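Long-range contacts in predicted protein (Acinetobacter sp. RUH2624, PDB 4MEA), which hydrolyses epoxides as a secreted Cif-type virulence factor built on the alpha/beta hydrolase fold: residues L6-T11 with P200-S205; Q18-V23 with E225-Y230; K153-D158 with K317-F322; P266-T271 with Q294-I299. All blocks are in the same frame, centred on the assembly; numbering follows the deposited sequence.

The four contacts form two well-separated groups. Contacts 1 and 2 tie the N-terminal loop and helix 13-25 to helices 200-211 and 220-227; their centres lie 14 Å apart and they touch where I227 packs on N201 and F204. Contacts 3 and 4, with centres 6 Å apart, share the mixed eight-stranded sheet, in which strands 151-157, 267-272 and 295-300 are successive neighbours; helix 307-323 follows the last of them. Along the chain, contacts 1, 2 and 3 interlace, whereas contact 4 falls between the two segments of contact 3. About 30 Å separates the centres of contacts 2 and 3, so one pair lies among the helices and the other on the hydrolase sheet, with no touch between them.

Contact 1 of 4, residues L6-T11 with P200-S205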
loop_
_atom_site.group_PDB
_atom_site.type_symbol
_atom_site.label_atom_id
_atom_site.label_comp_id
_atom_site.label_asym_id
_atom_site.label_seq_id
_atom_site.Cartn_x
_atom_site.Cartn_y
_atom_site.Cartn_z
ATOM N N LEU A 6 7.501 -15.965 3.138
ATOM C CA LEU A 6 8.716 -15.243 3.537
ATOM C C LEU A 6 8.535 -14.631 4.926
ATOM O O LEU A 6 7.539 -13.957 5.202
ATOM C CB LEU A 6 9.070 -14.153 2.515
ATOM C CG LEU A 6 10.191 -13.159 2.863
ATOM C CD1 LEU A 6 11.567 -13.833 2.877
ATOM C CD2 LEU A 6 10.173 -12.003 1.882
ATOM N N LYS A 7 9.490 -14.860 5.813
ATOM C CA LYS A 7 9.395 -14.282 7.148
ATOM C C LYS A 7 10.143 -12.957 7.245
ATOM O O LYS A 7 11.165 -12.755 6.595
ATOM C CB LYS A 7 9.885 -15.280 8.211
ATOM C CG LYS A 7 8.946 -16.484 8.372
ATOM C CD LYS A 7 9.467 -17.502 9.375
ATOM C CE LYS A 7 10.669 -18.245 8.839
ATOM N NZ LYS A 7 11.018 -19.391 9.723
ATOM N N SER A 8 9.613 -12.040 8.044
ATOM C CA SER A 8 10.320 -10.797 8.317
ATOM C C SER A 8 11.352 -11.101 9.401
ATOM O O SER A 8 11.216 -12.093 10.116
ATOM C CB SER A 8 9.345 -9.699 8.770
ATOM O OG SER A 8 8.711 -10.061 9.981
ATOM N N ILE A 9 12.389 -10.273 9.503
ATOM C CA ILE A 9 13.409 -10.441 10.540
ATOM C C ILE A 9 12.880 -10.035 11.905
ATOM O O ILE A 9 11.853 -9.359 12.012
ATOM C CB ILE A 9 14.674 -9.596 10.241
ATOM C CG1 ILE A 9 14.344 -8.097 10.258
ATOM C CG2 ILE A 9 15.272 -10.003 8.900
ATOM C CD1 ILE A 9 15.585 -7.190 10.247
ATOM N N ASP A 10 13.574 -10.451 12.958
ATOM C CA ASP A 10 13.242 -9.960 14.290
ATOM C C ASP A 10 14.459 -9.322 14.962
ATOM O O ASP A 10 14.499 -9.164 16.174
ATOM C CB ASP A 10 12.602 -11.055 15.162
ATOM C CG ASP A 10 13.523 -12.245 15.396
ATOM O OD1 ASP A 10 14.762 -12.072 15.352
ATOM O OD2 ASP A 10 12.999 -13.358 15.636
ATOM N N THR A 11 15.443 -8.940 14.162
ATOM C CA THR A 11 16.601 -8.210 14.689
ATOM C C THR A 11 16.165 -6.917 15.367
ATOM O O THR A 11 15.361 -6.170 14.819
ATOM C CB THR A 11 17.580 -7.877 13.564
ATOM O OG1 THR A 11 17.754 -9.038 12.739
ATOM C CG2 THR A 11 18.929 -7.426 14.129
ATOM N N PRO A 200 14.462 0.379 9.665
ATOM C CA PRO A 200 14.695 0.246 8.219
ATOM C C PRO A 200 15.083 -1.177 7.832
ATOM O O PRO A 200 14.681 -1.647 6.773
ATOM C CB PRO A 200 15.865 1.205 7.954
ATOM C CG PRO A 200 15.837 2.181 9.106
ATOM C CD PRO A 200 15.353 1.375 10.288
ATOM N N ASN A 201 15.865 -1.851 8.668
ATOM C CA ASN A 201 16.261 -3.227 8.362
ATOM C C ASN A 201 15.041 -4.154 8.223
ATOM O O ASN A 201 14.988 -4.997 7.322
ATOM C CB ASN A 201 17.252 -3.763 9.409
ATOM C CG ASN A 201 18.112 -4.897 8.873
ATOM O OD1 ASN A 201 18.084 -5.197 7.681
ATOM N ND2 ASN A 201 18.875 -5.535 9.754
ATOM N N LEU A 202 14.060 -3.981 9.101
ATOM C CA LEU A 202 12.844 -4.791 9.057
ATOM C C LEU A 202 12.102 -4.588 7.743
ATOM O O LEU A 202 11.794 -5.556 7.035
ATOM C CB LEU A 202 11.921 -4.451 10.242
ATOM C CG LEU A 202 10.496 -5.019 10.235
ATOM C CD1 LEU A 202 10.527 -6.544 10.276
ATOM C CD2 LEU A 202 9.688 -4.467 11.417
ATOM N N PHE A 203 11.806 -3.332 7.413
ATOM C CA PHE A 203 11.054 -3.053 6.188
ATOM C C PHE A 203 11.789 -3.469 4.916
ATOM O O PHE A 203 11.231 -4.179 4.078
ATOM C CB PHE A 203 10.644 -1.576 6.061
ATOM C CG PHE A 203 9.860 -1.291 4.791
ATOM C CD1 PHE A 203 8.489 -1.500 4.751
ATOM C CD2 PHE A 203 10.505 -0.873 3.629
ATOM C CE1 PHE A 203 7.768 -1.277 3.592
ATOM C CE2 PHE A 203 9.786 -0.638 2.463
ATOM C CZ PHE A 203 8.414 -0.840 2.445
ATOM N N PHE A 204 13.024 -3.002 4.755
ATOM C CA PHE A 204 13.769 -3.272 3.527
ATOM C C PHE A 204 14.199 -4.729 3.350
ATOM O O PHE A 204 14.227 -5.231 2.222
ATOM C CB PHE A 204 14.974 -2.337 3.403
ATOM C CG PHE A 204 14.615 -0.936 2.962
ATOM C CD1 PHE A 204 14.353 -0.661 1.624
ATOM C CD2 PHE A 204 14.542 0.096 3.880
ATOM C CE1 PHE A 204 14.018 0.633 1.206
ATOM C CE2 PHE A 204 14.215 1.393 3.471
ATOM C CZ PHE A 204 13.958 1.660 2.136
ATOM N N SER A 205 14.557 -5.410 4.437
ATOM C CA SER A 205 14.882 -6.833 4.320
ATOM C C SER A 205 13.717 -7.574 3.660
ATOM O O SER A 205 13.912 -8.368 2.734
ATOM C CB SER A 205 15.212 -7.457 5.680
ATOM O OG SER A 205 16.503 -7.063 6.128
HETATM O O HOH W 1 12.331 -8.291 7.510
HETATM O O HOH W 2 19.054 -8.738 10.361
#
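I9 and L202 mark the closest backbone approach, their CA atoms 5.9 Å apart, where the irregular segment 6-11 passes the first turns of helix 200-211. No direct hydrogen bond links the two backbones. One water bridges them instead, accepting from I9 N and donating to L202 O, each at 2.8 Å. The side chain of I9 does most of the touching. With chi1 at 64°, CG1 sits between its own backbone N and carbonyl carbon, and from there CD1 reaches N201, meeting that residue's CG at 3.7 Å with the two side chains nearly perpendicular. The other branch, CG2, rests against S205 CB at 4.1 Å. In this alpha/beta hydrolase the N-terminal arm thus lies along the outside of a helix that belongs to the helical region beside the core sheet, just before helix 13-25 begins. L202 reaches back with CD1, which lies 3.6 Å from I9 O and 3.7 Å from S8 CB. S8 OG turns to the dimer interface, hydrogen-bonding D190 and K194 of the second subunit. A second water joins T11 OG1 to N201 ND2, weakly on the amide side at 3.3 Å; the same ND2 is hydrogen-bonded to S16 OG at the start of helix 13-25.

Contact 2 of 4, residues Q18-V23 with E225-Y230; sequences QMFNKV and ELIEPY
F20 sets its ring obliquely against I227 and the backbone of E228, the central meeting of a helix-helix contact in which the N-terminal helix 13-25 packs on the last part of helix 220-227 and the 3-10 turn at 228-229, among the helices beside the alpha/beta hydrolase core. No hydrogen bond crosses between the segments, and the fit is mostly apolar. The ring tilts against its partners, with CZ 3.7 Å from I227 CG2, while CD1 lies 3.9 Å from E228 CA. Its side chain runs at a slant to that of I227, whose CG2 branch stands anti to the backbone N and is the one turned to the ring. N201 of helix 200-211 also touches both F20 and I227, so the phenylalanine is wedged where three helices meet. One turn further on, V23 divides its two methyls between two glutamates: CG2 packs on E225 CG at 4.0 Å, and CG1 meets E228 CB at 4.2 Å. E225 offers only the start of its extended chain here; its carboxylate comes near that of E221, a like charge that may raise its proton affinity. E228 behaves differently. Its CB and CG are used for packing, while a bend at chi2 (-91°) turns the carboxylate to two residues beyond helix 13-25, OE2 bonding Y31 OH and OE1 Q30 NE2. With CG anti to the backbone N (chi1 -179°), E228 CG lies 3.6 Å from F20 O and 3.9 Å from F20 CB.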
loop_
_atom_site.group_PDB
_atom_site.type_symbol
_atom_site.label_atom_id
_atom_site.label_comp_id
_atom_site.label_asym_id
_atom_site.label_seq_id
_atom_site.Cartn_x
_atom_site.Cartn_y
_atom_site.Cartn_z
ATOM N N GLN A 18 23.816 -0.758 14.550
ATOM C CA GLN A 18 25.247 -1.061 14.690
ATOM C C GLN A 18 25.798 -1.675 13.402
ATOM O O GLN A 18 26.940 -1.414 13.017
ATOM C CB GLN A 18 25.502 -1.997 15.880
ATOM C CG GLN A 18 25.158 -1.407 17.241
ATOM C CD GLN A 18 24.996 -2.476 18.314
ATOM O OE1 GLN A 18 25.482 -3.601 18.172
ATOM N NE2 GLN A 18 24.295 -2.130 19.390
ATOM N N MET A 19 24.987 -2.498 12.742
ATOM C CA MET A 19 25.323 -2.992 11.405
ATOM C C MET A 19 25.529 -1.821 10.435
ATOM O O MET A 19 26.522 -1.781 9.703
ATOM C CB MET A 19 24.226 -3.931 10.867
ATOM C CG MET A 19 23.993 -5.193 11.700
ATOM S SD MET A 19 22.725 -6.306 10.998
ATOM C CE MET A 19 23.656 -7.151 9.717
ATOM N N PHE A 20 24.589 -0.876 10.431
ATOM C CA PHE A 20 24.669 0.288 9.552
ATOM C C PHE A 20 25.928 1.098 9.864
ATOM O O PHE A 20 26.619 1.557 8.954
ATOM C CB PHE A 20 23.435 1.196 9.700
ATOM C CG PHE A 20 22.114 0.518 9.396
ATOM C CD1 PHE A 20 22.046 -0.557 8.524
ATOM C CD2 PHE A 20 20.940 0.968 9.993
ATOM C CE1 PHE A 20 20.829 -1.171 8.242
ATOM C CE2 PHE A 20 19.709 0.354 9.721
ATOM C CZ PHE A 20 19.658 -0.715 8.845
ATOM N N ASN A 21 26.217 1.278 11.149
ATOM C CA ASN A 21 27.391 2.043 11.570
ATOM C C ASN A 21 28.684 1.389 11.124
ATOM O O ASN A 21 29.653 2.071 10.774
ATOM C CB ASN A 21 27.433 2.194 13.086
ATOM C CG ASN A 21 26.326 3.065 13.621
ATOM O OD1 ASN A 21 25.662 3.788 12.877
ATOM N ND2 ASN A 21 26.129 3.012 14.933
ATOM N N LYS A 22 28.705 0.061 11.172
ATOM C CA LYS A 22 29.855 -0.704 10.717
ATOM C C LYS A 22 30.062 -0.562 9.208
ATOM O O LYS A 22 31.198 -0.449 8.734
ATOM C CB LYS A 22 29.698 -2.180 11.095
ATOM C CG LYS A 22 30.772 -3.096 10.526
ATOM C CD LYS A 22 30.525 -4.550 10.908
ATOM C CE LYS A 22 31.567 -5.476 10.299
ATOM N NZ LYS A 22 31.293 -6.902 10.638
ATOM N N VAL A 23 28.966 -0.578 8.453
ATOM C CA VAL A 23 29.046 -0.380 7.009
ATOM C C VAL A 23 29.706 0.963 6.722
ATOM O O VAL A 23 30.651 1.058 5.931
ATOM C CB VAL A 23 27.646 -0.445 6.339
ATOM C CG1 VAL A 23 27.701 0.107 4.926
ATOM C CG2 VAL A 23 27.105 -1.893 6.348
ATOM N N GLU A 225 24.275 -3.428 3.916
ATOM C CA GLU A 225 24.928 -2.518 2.961
ATOM C C GLU A 225 23.935 -1.796 2.050
ATOM O O GLU A 225 24.115 -0.615 1.741
ATOM C CB GLU A 225 25.941 -3.278 2.106
ATOM C CG GLU A 225 27.098 -3.821 2.897
ATOM C CD GLU A 225 28.095 -4.552 2.028
ATOM O OE1 GLU A 225 27.946 -4.509 0.787
ATOM O OE2 GLU A 225 29.025 -5.162 2.589
ATOM N N LEU A 226 22.897 -2.511 1.620
ATOM C CA LEU A 226 21.848 -1.923 0.787
ATOM C C LEU A 226 20.926 -0.984 1.567
ATOM O O LEU A 226 20.385 -0.026 1.011
ATOM C CB LEU A 226 21.011 -3.020 0.119
ATOM C CG LEU A 226 21.806 -3.843 -0.894
ATOM C CD1 LEU A 226 20.989 -5.014 -1.416
ATOM C CD2 LEU A 226 22.248 -2.930 -2.031
ATOM N N ILE A 227 20.751 -1.256 2.854
ATOM C CA ILE A 227 19.773 -0.522 3.652
ATOM C C ILE A 227 20.363 0.695 4.364
ATOM O O ILE A 227 19.676 1.700 4.564
ATOM C CB ILE A 227 19.049 -1.462 4.636
ATOM C CG1 ILE A 227 18.293 -2.530 3.838
ATOM C CG2 ILE A 227 18.106 -0.668 5.531
ATOM C CD1 ILE A 227 17.739 -3.695 4.672
ATOM N N GLU A 228 21.645 0.619 4.720
ATOM C CA GLU A 228 22.313 1.746 5.363
ATOM C C GLU A 228 22.054 3.078 4.656
ATOM O O GLU A 228 21.874 4.104 5.326
ATOM C CB GLU A 228 23.823 1.488 5.522
ATOM C CG GLU A 228 24.591 2.626 6.209
ATOM C CD GLU A 228 25.145 3.658 5.238
ATOM O OE1 GLU A 228 25.139 3.404 4.011
ATOM O OE2 GLU A 228 25.596 4.730 5.707
ATOM N N PRO A 229 22.023 3.079 3.306
ATOM C CA PRO A 229 21.803 4.359 2.614
ATOM C C PRO A 229 20.384 4.903 2.783
ATOM O O PRO A 229 20.133 6.070 2.466
ATOM C CB PRO A 229 22.068 4.016 1.141
ATOM C CG PRO A 229 22.939 2.798 1.185
ATOM C CD PRO A 229 22.412 2.016 2.364
ATOM N N TYR A 230 19.482 4.070 3.295
ATOM C CA TYR A 230 18.070 4.438 3.466
ATOM C C TYR A 230 17.662 4.347 4.939
ATOM O O TYR A 230 16.515 4.037 5.262
ATOM C CB TYR A 230 17.176 3.508 2.626
ATOM C CG TYR A 230 17.286 3.757 1.144
ATOM C CD1 TYR A 230 16.430 4.657 0.503
ATOM C CD2 TYR A 230 18.257 3.111 0.379
ATOM C CE1 TYR A 230 16.539 4.908 -0.859
ATOM C CE2 TYR A 230 18.373 3.353 -0.983
ATOM C CZ TYR A 230 17.518 4.245 -1.596
ATOM O OH TYR A 230 17.632 4.484 -2.947
#

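Contact 3 of 4, residues K153-D158 with K317-F322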
loop_
_atom_site.group_PDB
_atom_site.type_symbol
_atom_site.label_atom_id
_atom_site.label_comp_id
_atom_site.label_asym_id
_atom_site.label_seq_id
_atom_site.Cartn_x
_atom_site.Cartn_y
_atom_site.Cartn_z
ATOM N N LYS A 153 21.307 6.041 -27.412
ATOM C CA LYS A 153 20.459 4.891 -27.111
ATOM C C LYS A 153 20.115 4.914 -25.626
ATOM O O LYS A 153 20.913 5.385 -24.807
ATOM C CB LYS A 153 21.177 3.582 -27.424
ATOM C CG LYS A 153 21.638 3.436 -28.861
ATOM C CD LYS A 153 22.371 2.122 -29.068
ATOM C CE LYS A 153 22.774 1.948 -30.525
ATOM N NZ LYS A 153 23.395 0.620 -30.767
ATOM N N ALA A 154 18.946 4.384 -25.281
ATOM C CA ALA A 154 18.460 4.422 -23.901
ATOM C C ALA A 154 17.870 3.086 -23.470
ATOM O O ALA A 154 17.158 2.439 -24.238
ATOM C CB ALA A 154 17.422 5.523 -23.734
ATOM N N VAL A 155 18.164 2.694 -22.231
ATOM C CA VAL A 155 17.631 1.466 -21.655
ATOM C C VAL A 155 16.912 1.811 -20.357
ATOM O O VAL A 155 17.472 2.504 -19.507
ATOM C CB VAL A 155 18.762 0.471 -21.314
ATOM C CG1 VAL A 155 18.173 -0.831 -20.761
ATOM C CG2 VAL A 155 19.642 0.217 -22.528
ATOM N N PHE A 156 15.675 1.334 -20.216
ATOM C CA PHE A 156 14.929 1.439 -18.963
ATOM C C PHE A 156 14.755 0.032 -18.401
ATOM O O PHE A 156 14.482 -0.914 -19.150
ATOM C CB PHE A 156 13.562 2.095 -19.202
ATOM C CG PHE A 156 13.651 3.502 -19.746
ATOM C CD1 PHE A 156 13.692 4.592 -18.886
ATOM C CD2 PHE A 156 13.697 3.730 -21.115
ATOM C CE1 PHE A 156 13.769 5.888 -19.384
ATOM C CE2 PHE A 156 13.786 5.021 -21.617
ATOM C CZ PHE A 156 13.818 6.099 -20.747
ATOM N N MET A 157 14.925 -0.117 -17.090
ATOM C CA MET A 157 14.984 -1.453 -16.496
ATOM C C MET A 157 13.886 -1.742 -15.466
ATOM O O MET A 157 13.708 -1.008 -14.492
ATOM C CB MET A 157 16.379 -1.744 -15.934
ATOM C CG MET A 157 17.459 -1.838 -17.014
ATOM S SD MET A 157 19.154 -1.994 -16.419
ATOM C CE MET A 157 19.095 -3.582 -15.571
ATOM N N ASP A 158 13.158 -2.824 -15.727
ATOM C CA ASP A 158 12.099 -3.380 -14.866
ATOM C C ASP A 158 10.903 -2.477 -14.547
ATOM O O ASP A 158 9.781 -2.809 -14.915
ATOM C CB ASP A 158 12.659 -4.025 -13.578
ATOM C CG ASP A 158 11.833 -5.233 -13.130
ATOM O OD1 ASP A 158 11.448 -6.039 -14.001
ATOM O OD2 ASP A 158 11.533 -5.366 -11.925
ATOM N N LYS A 317 25.084 -8.973 -20.907
ATOM C CA LYS A 317 24.867 -9.508 -22.243
ATOM C C LYS A 317 23.783 -8.720 -22.979
ATOM O O LYS A 317 23.954 -8.370 -24.146
ATOM C CB LYS A 317 24.521 -10.998 -22.202
ATOM C CG LYS A 317 24.322 -11.595 -23.588
ATOM C CD LYS A 317 24.335 -13.115 -23.575
ATOM C CE LYS A 317 24.194 -13.665 -24.990
ATOM N NZ LYS A 317 24.431 -15.136 -25.060
ATOM N N SER A 318 22.679 -8.433 -22.293
ATOM C CA SER A 318 21.582 -7.669 -22.894
ATOM C C SER A 318 21.992 -6.244 -23.259
ATOM O O SER A 318 21.670 -5.751 -24.343
ATOM C CB SER A 318 20.356 -7.636 -21.968
ATOM O OG SER A 318 19.911 -8.943 -21.640
ATOM N N LEU A 319 22.695 -5.572 -22.358
ATOM C CA LEU A 319 23.153 -4.215 -22.649
ATOM C C LEU A 319 24.212 -4.203 -23.763
ATOM O O LEU A 319 24.176 -3.354 -24.657
ATOM C CB LEU A 319 23.710 -3.537 -21.396
ATOM C CG LEU A 319 22.784 -3.224 -20.219
ATOM C CD1 LEU A 319 23.628 -2.764 -19.033
ATOM C CD2 LEU A 319 21.726 -2.175 -20.565
ATOM N N SER A 320 25.152 -5.143 -23.709
ATOM C CA SER A 320 26.220 -5.193 -24.708
ATOM C C SER A 320 25.676 -5.402 -26.116
ATOM O O SER A 320 26.101 -4.731 -27.061
ATOM C CB SER A 320 27.236 -6.279 -24.361
ATOM O OG SER A 320 27.978 -5.899 -23.221
ATOM N N ASN A 321 24.729 -6.326 -26.246
ATOM C CA ASN A 321 24.127 -6.639 -27.538
ATOM C C ASN A 321 23.287 -5.487 -28.080
ATOM O O ASN A 321 23.241 -5.255 -29.291
ATOM C CB ASN A 321 23.266 -7.901 -27.443
ATOM C CG ASN A 321 24.094 -9.161 -27.299
ATOM O OD1 ASN A 321 25.294 -9.163 -27.582
ATOM N ND2 ASN A 321 23.455 -10.245 -26.864
ATOM N N PHE A 322 22.615 -4.778 -27.178
ATOM C CA PHE A 322 21.814 -3.623 -27.558
ATOM C C PHE A 322 22.658 -2.376 -27.824
ATOM O O PHE A 322 22.460 -1.694 -28.833
ATOM C CB PHE A 322 20.797 -3.303 -26.471
ATOM C CG PHE A 322 20.032 -2.039 -26.717
ATOM C CD1 PHE A 322 19.083 -1.974 -27.726
ATOM C CD2 PHE A 322 20.247 -0.921 -25.932
ATOM C CE1 PHE A 322 18.370 -0.808 -27.954
ATOM C CE2 PHE A 322 19.533 0.243 -26.148
ATOM C CZ PHE A 322 18.594 0.299 -27.161
#
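V155 and F322 form the tight part of this strand-on-helix contact: V155 CG2 lies 3.6 Å from both CD2 and CE2 of the ring, the two side chains sliding past each other in opposite directions. L319 completes the apolar cluster, its CD2 reaching V155 CG2 at 3.7 Å. F322 takes up this position with CG anti to the backbone N (chi1 174°), which carries the ring toward the strand, where A154 O is 3.8 Å from CE2. Toward the partly exposed end, the packing gives way to a single lysine arm. K153 starts with CB 3.9 Å from F322 CE2, then runs extended past the helix until NZ donates to F322 O at 3.2 Å, in the carbonyl plane. NZ also bonds L323 O, so one ammonium group binds two carbonyls near the helix C-terminus, where the helix dipole would probably help hold a positive charge. Strand 151-157 and helix 307-323 run nearly antiparallel, their local axes 10.4 Å apart, as in the alpha/beta hydrolase layers of helix on sheet. M268 of the adjacent strand 267-272 touches both V155 and F322, V131 of strand 128-133 touches L319, and helix 136-146 covers A154 and F156.

Contact 4 of 4, residues P266-T271 with Q294-I299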
loop_
_atom_site.group_PDB
_atom_site.type_symbol
_atom_site.label_atom_id
_atom_site.label_comp_id
_atom_site.label_asym_id
_atom_site.label_seq_id
_atom_site.Cartn_x
_atom_site.Cartn_y
_atom_site.Cartn_z
ATOM N N PRO A 266 17.023 4.356 -30.696
ATOM C CA PRO A 266 16.838 2.972 -30.264
ATOM C C PRO A 266 16.655 2.919 -28.748
ATOM O O PRO A 266 17.352 3.622 -28.012
ATOM C CB PRO A 266 18.155 2.301 -30.668
ATOM C CG PRO A 266 18.694 3.168 -31.784
ATOM C CD PRO A 266 18.305 4.556 -31.400
ATOM N N SER A 267 15.717 2.101 -28.290
ATOM C CA SER A 267 15.466 1.971 -26.864
ATOM C C SER A 267 15.265 0.507 -26.496
ATOM O O SER A 267 14.946 -0.323 -27.350
ATOM C CB SER A 267 14.249 2.792 -26.457
ATOM O OG SER A 267 13.077 2.317 -27.093
ATOM N N MET A 268 15.473 0.195 -25.225
ATOM C CA MET A 268 15.257 -1.154 -24.728
ATOM C C MET A 268 14.494 -1.130 -23.412
ATOM O O MET A 268 14.764 -0.285 -22.549
ATOM C CB MET A 268 16.591 -1.888 -24.532
ATOM C CG MET A 268 16.439 -3.281 -23.906
ATOM S SD MET A 268 17.883 -4.341 -24.113
ATOM C CE MET A 268 19.115 -3.474 -23.143
ATOM N N ALA A 269 13.532 -2.045 -23.282
ATOM C CA ALA A 269 12.963 -2.414 -21.993
ATOM C C ALA A 269 13.641 -3.706 -21.568
ATOM O O ALA A 269 13.588 -4.710 -22.277
ATOM C CB ALA A 269 11.458 -2.607 -22.090
ATOM N N LEU A 270 14.310 -3.666 -20.423
ATOM C CA LEU A 270 15.033 -4.825 -19.915
ATOM C C LEU A 270 14.514 -5.105 -18.511
ATOM O O LEU A 270 14.655 -4.281 -17.610
ATOM C CB LEU A 270 16.543 -4.542 -19.922
ATOM C CG LEU A 270 17.509 -5.489 -19.221
ATOM C CD1 LEU A 270 17.455 -6.899 -19.818
ATOM C CD2 LEU A 270 18.935 -4.922 -19.303
ATOM N N THR A 271 13.880 -6.257 -18.335
ATOM C CA THR A 271 13.156 -6.519 -17.104
ATOM C C THR A 271 13.447 -7.916 -16.571
ATOM O O THR A 271 14.084 -8.735 -17.240
ATOM C CB THR A 271 11.643 -6.411 -17.327
ATOM O OG1 THR A 271 11.187 -7.578 -18.018
ATOM C CG2 THR A 271 11.298 -5.170 -18.140
ATOM N N GLN A 294 13.111 0.051 -33.795
ATOM C CA GLN A 294 14.211 0.532 -32.955
ATOM C C GLN A 294 14.135 0.010 -31.518
ATOM O O GLN A 294 15.046 0.239 -30.717
ATOM C CB GLN A 294 14.212 2.058 -32.911
ATOM C CG GLN A 294 14.469 2.748 -34.226
ATOM C CD GLN A 294 14.479 4.255 -34.061
ATOM O OE1 GLN A 294 13.456 4.864 -33.728
ATOM N NE2 GLN A 294 15.646 4.865 -34.269
ATOM N N TYR A 295 13.053 -0.695 -31.202
ATOM C CA TYR A 295 12.742 -1.088 -29.826
ATOM C C TYR A 295 13.075 -2.552 -29.522
ATOM O O TYR A 295 12.621 -3.465 -30.220
ATOM C CB TYR A 295 11.261 -0.819 -29.549
ATOM C CG TYR A 295 10.762 -1.294 -28.199
ATOM C CD1 TYR A 295 11.257 -0.745 -27.022
ATOM C CD2 TYR A 295 9.783 -2.275 -28.101
ATOM C CE1 TYR A 295 10.800 -1.166 -25.787
ATOM C CE2 TYR A 295 9.309 -2.696 -26.863
ATOM C CZ TYR A 295 9.828 -2.136 -25.708
ATOM O OH TYR A 295 9.380 -2.542 -24.467
ATOM N N THR A 296 13.864 -2.761 -28.472
ATOM C CA THR A 296 14.212 -4.099 -28.005
ATOM C C THR A 296 13.579 -4.358 -26.640
ATOM O O THR A 296 13.627 -3.512 -25.748
ATOM C CB THR A 296 15.739 -4.271 -27.877
ATOM O OG1 THR A 296 16.345 -4.165 -29.168
ATOM C CG2 THR A 296 16.082 -5.626 -27.278
ATOM N N ALA A 297 12.990 -5.534 -26.482
ATOM C CA ALA A 297 12.397 -5.939 -25.213
ATOM C C ALA A 297 13.006 -7.259 -24.776
ATOM O O ALA A 297 12.929 -8.252 -25.497
ATOM C CB ALA A 297 10.896 -6.090 -25.359
ATOM N N ILE A 298 13.609 -7.272 -23.593
ATOM C CA ILE A 298 14.190 -8.494 -23.060
ATOM C C ILE A 298 13.712 -8.718 -21.639
ATOM O O ILE A 298 13.864 -7.855 -20.777
ATOM C CB ILE A 298 15.734 -8.454 -23.099
ATOM C CG1 ILE A 298 16.217 -8.399 -24.552
ATOM C CG2 ILE A 298 16.327 -9.663 -22.356
ATOM C CD1 ILE A 298 17.719 -8.233 -24.707
ATOM N N ILE A 299 13.105 -9.875 -21.402
ATOM C CA ILE A 299 12.725 -10.240 -20.052
ATOM C C ILE A 299 13.642 -11.375 -19.596
ATOM O O ILE A 299 13.643 -12.450 -20.184
ATOM C CB ILE A 299 11.258 -10.678 -19.989
ATOM C CG1 ILE A 299 10.342 -9.575 -20.541
ATOM C CG2 ILE A 299 10.869 -11.060 -18.563
ATOM C CD1 ILE A 299 8.851 -9.891 -20.402
#
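S267-T271 and Y295-I299 pair as the parallel strands of a beta-alpha-beta crossover, joined through helix 279-288, at the 295-300 edge of the alpha/beta hydrolase sheet. Five backbone bonds alternate across the pair. The bond from S267 N to Q294 O is the longest at 3.1 Å and arrives above the plane of the Q294 carbonyl, whereas T296 N meets S267 O at 2.9 Å in the plane of that carbonyl. A269 N to T296 O, I298 N to A269 O and T271 N to I298 O then run nearly along the C=O axis. On the face toward helix 307-323, M268 SD touches T296 CG2 and I298 CD1, 3.9 Å from each. L270 and I298 stand side by side there, with CD1 of the leucine 3.9 Å from CG2 of the isoleucine. The other face faces the crossover helix. Y295 leans along the neighbouring strand, with S267 OG at its ring edge, 3.6 Å from CD1, and its hydroxyl bonded to V281 O. With the hydroxyl held there, the far end of the ring lies beside A269, whose CB is 3.2 Å from Y295 OH. Further along, T271 OG1, hydrogen-bonded to N277 O, touches I299 CG1 at 3.3 Å.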